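Local coordinates for protein glutaminase 1 (Escherichia coli, PDB 1U60) that catalyses the hydrolysis of L-glutamine to L-glutamate and ammonium as a member of the beta-lactamase-related glutaminase family, at residues F62-V70 / G258-I266. Residues are numbered along the deposited sequence; the frame is centred on the assembly and turned at random.
Sequences FALESISKV and GKSGVGGGI
S66, at the start of the S-x-x-K motif (S66 to K69) of the serine beta-lactamase-like fold, meets the K-S-G motif (K259 to G261), which runs off the end of strand 258-260, outermost within this chain in the five-stranded antiparallel sheet. S66 and V262 are both predicted to bind the substrate, consistent with one wall of the glutamine pocket.

Polar contacts converge on S260 O. K259 NZ donates to it at 2.7 Å, in the carbonyl plane with a C=O...N angle of 149°, while S66 OG lies 3.1 Å from S260 O, at best a weak bond, because its one proton has another acceptor within reach. Bends at chi2 and chi4 fold the K259 chain back so that NZ reaches the carbonyl of the next residue. Y244 OH, outside both segments, hydrogen-bonds S66 OG, K69 NZ and K259 NZ.

Two waters bridge the backbones. Water 2 accepts from S66 N and V262 N; water 1 donates to A63 O and L64 O and takes a weak bond from G263 N.

Van der Waals packing flanks this network. I67 CG1 lies 3.5 Å from S260 C, and V70 CG2 rests against K259 CG at 3.7 Å, the two side chains passing in opposite directions. The F62 ring approaches G265 obliquely, CE2 to CA 3.8 Å.

In the type I turn G261-G264, G261 and G263 face segment 62-70 with backbone alone, and A63 CA and G263 CA are 4.8 Å apart. A C-H...O contact forms there: G263 CA directs a C-H at A63 O, 3.5 Å away, with 160° at the hydrogen.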
loop_
_atom_site.group_PDB
_atom_site.type_symbol
_atom_site.label_atom_id
_atom_site.label_comp_id
_atom_site.label_asym_id
_atom_site.label_seq_id
_atom_site.Cartn_x
_atom_site.Cartn_y
_atom_site.Cartn_z
ATOM N N PHE A 62 -16.326 17.405 14.437
ATOM C CA PHE A 62 -15.111 17.063 15.185
ATOM C C PHE A 62 -13.924 17.631 14.383
ATOM O O PHE A 62 -14.063 18.000 13.211
ATOM C CB PHE A 62 -14.936 15.526 15.372
ATOM C CG PHE A 62 -15.010 14.718 14.071
ATOM C CD1 PHE A 62 -16.241 14.249 13.594
ATOM C CD2 PHE A 62 -13.876 14.440 13.346
ATOM C CE1 PHE A 62 -16.337 13.553 12.426
ATOM C CE2 PHE A 62 -13.948 13.712 12.197
ATOM C CZ PHE A 62 -15.171 13.275 11.705
ATOM N N ALA A 63 -12.754 17.701 15.018
ATOM C CA ALA A 63 -11.561 18.305 14.370
ATOM C C ALA A 63 -11.024 17.394 13.294
ATOM O O ALA A 63 -10.879 16.203 13.507
ATOM C CB ALA A 63 -10.478 18.628 15.427
ATOM N N LEU A 64 -10.814 17.948 12.118
ATOM C CA LEU A 64 -10.322 17.255 10.939
ATOM C C LEU A 64 -8.943 16.648 11.190
ATOM O O LEU A 64 -8.686 15.541 10.820
ATOM C CB LEU A 64 -10.272 18.251 9.796
ATOM C CG LEU A 64 -9.896 17.728 8.397
ATOM C CD1 LEU A 64 -10.892 16.719 7.873
ATOM C CD2 LEU A 64 -9.833 18.884 7.445
ATOM N N GLU A 65 -8.076 17.443 11.805
ATOM C CA GLU A 65 -6.711 17.131 12.116
ATOM C C GLU A 65 -5.990 16.539 10.903
ATOM O O GLU A 65 -6.119 17.085 9.818
ATOM C CB GLU A 65 -6.686 16.259 13.379
ATOM C CG GLU A 65 -7.203 17.028 14.611
ATOM C CD GLU A 65 -6.195 18.045 15.129
ATOM O OE1 GLU A 65 -5.040 18.106 14.605
ATOM O OE2 GLU A 65 -6.536 18.752 16.086
ATOM N N SER A 66 -5.315 15.385 11.032
ATOM C CA SER A 66 -4.428 14.980 9.940
ATOM C C SER A 66 -5.220 14.476 8.728
ATOM O O SER A 66 -4.659 14.243 7.652
ATOM C CB SER A 66 -3.362 13.977 10.387
ATOM O OG SER A 66 -4.018 12.835 10.710
ATOM N N ILE A 67 -6.529 14.339 8.815
ATOM C CA ILE A 67 -7.262 14.057 7.591
ATOM C C ILE A 67 -7.092 15.194 6.576
ATOM O O ILE A 67 -7.185 14.967 5.339
ATOM C CB ILE A 67 -8.782 13.707 7.881
ATOM C CG1 ILE A 67 -8.893 12.432 8.762
ATOM C CG2 ILE A 67 -9.511 13.503 6.589
ATOM C CD1 ILE A 67 -10.242 12.206 9.322
ATOM N N SER A 68 -6.842 16.412 7.078
ATOM C CA SER A 68 -6.511 17.558 6.233
ATOM C C SER A 68 -5.369 17.280 5.228
ATOM O O SER A 68 -5.344 17.898 4.162
ATOM C CB SER A 68 -6.112 18.731 7.119
ATOM O OG SER A 68 -4.866 18.502 7.736
ATOM N N LYS A 69 -4.485 16.317 5.535
ATOM C CA LYS A 69 -3.354 15.953 4.662
ATOM C C LYS A 69 -3.850 15.522 3.279
ATOM O O LYS A 69 -3.201 15.790 2.256
ATOM C CB LYS A 69 -2.465 14.890 5.289
ATOM C CG LYS A 69 -1.915 15.289 6.656
ATOM C CD LYS A 69 -1.150 14.088 7.267
ATOM C CE LYS A 69 -0.415 14.466 8.543
ATOM N NZ LYS A 69 0.077 13.185 9.198
ATOM N N VAL A 70 -5.036 14.893 3.238
ATOM C CA VAL A 70 -5.560 14.364 1.970
ATOM C C VAL A 70 -5.971 15.572 1.120
ATOM O O VAL A 70 -5.742 15.604 -0.107
ATOM C CB VAL A 70 -6.735 13.401 2.218
ATOM C CG1 VAL A 70 -7.437 13.058 0.914
ATOM C CG2 VAL A 70 -6.267 12.173 2.937
ATOM N N GLY A 258 -7.560 4.499 2.888
ATOM C CA GLY A 258 -8.168 5.142 4.051
ATOM C C GLY A 258 -7.287 6.233 4.634
ATOM O O GLY A 258 -6.134 6.435 4.248
ATOM N N LYS A 259 -7.871 6.935 5.598
ATOM C CA LYS A 259 -7.161 7.972 6.344
ATOM C C LYS A 259 -7.782 8.149 7.702
ATOM O O LYS A 259 -9.008 8.198 7.826
ATOM C CB LYS A 259 -7.201 9.294 5.600
ATOM C CG LYS A 259 -6.388 10.424 6.210
ATOM C CD LYS A 259 -4.901 10.319 5.936
ATOM C CE LYS A 259 -4.016 11.111 6.890
ATOM N NZ LYS A 259 -3.801 10.499 8.238
ATOM N N SER A 260 -6.949 8.318 8.707
ATOM C CA SER A 260 -7.401 8.608 10.043
ATOM C C SER A 260 -6.939 10.018 10.462
ATOM O O SER A 260 -5.989 10.617 9.844
ATOM C CB SER A 260 -6.795 7.639 11.019
ATOM O OG SER A 260 -5.387 7.867 11.096
ATOM N N GLY A 261 -7.587 10.530 11.511
ATOM C CA GLY A 261 -7.171 11.771 12.202
ATOM C C GLY A 261 -7.405 11.665 13.702
ATOM O O GLY A 261 -8.229 10.881 14.125
ATOM N N VAL A 262 -6.731 12.492 14.493
ATOM C CA VAL A 262 -6.849 12.398 15.980
ATOM C C VAL A 262 -8.157 12.974 16.569
ATOM O O VAL A 262 -8.435 12.787 17.753
ATOM C CB VAL A 262 -5.590 12.987 16.732
ATOM C CG1 VAL A 262 -4.356 12.204 16.333
ATOM C CG2 VAL A 262 -5.421 14.463 16.500
ATOM N N GLY A 263 -8.965 13.626 15.728
ATOM C CA GLY A 263 -10.344 13.938 16.063
ATOM C C GLY A 263 -11.230 12.743 16.158
ATOM O O GLY A 263 -12.343 12.875 16.660
ATOM N N GLY A 264 -10.749 11.576 15.716
ATOM C CA GLY A 264 -11.538 10.338 15.758
ATOM C C GLY A 264 -12.192 9.917 14.457
ATOM O O GLY A 264 -12.942 8.968 14.425
ATOM N N GLY A 265 -11.906 10.623 13.375
ATOM C CA GLY A 265 -12.403 10.294 12.059
ATOM C C GLY A 265 -11.626 9.216 11.359
ATOM O O GLY A 265 -10.405 9.105 11.533
ATOM N N ILE A 266 -12.346 8.378 10.619
ATOM C CA ILE A 266 -11.797 7.375 9.732
ATOM C C ILE A 266 -12.526 7.512 8.425
ATOM O O ILE A 266 -13.755 7.502 8.392
ATOM C CB ILE A 266 -11.991 5.924 10.296
ATOM C CG1 ILE A 266 -11.263 5.737 11.650
ATOM C CG2 ILE A 266 -11.520 4.846 9.298
ATOM C CD1 ILE A 266 -9.774 5.809 11.625
HETATM O O HOH W 1 -9.955 13.710 12.759
HETATM O O HOH W 2 -4.441 13.763 13.393
#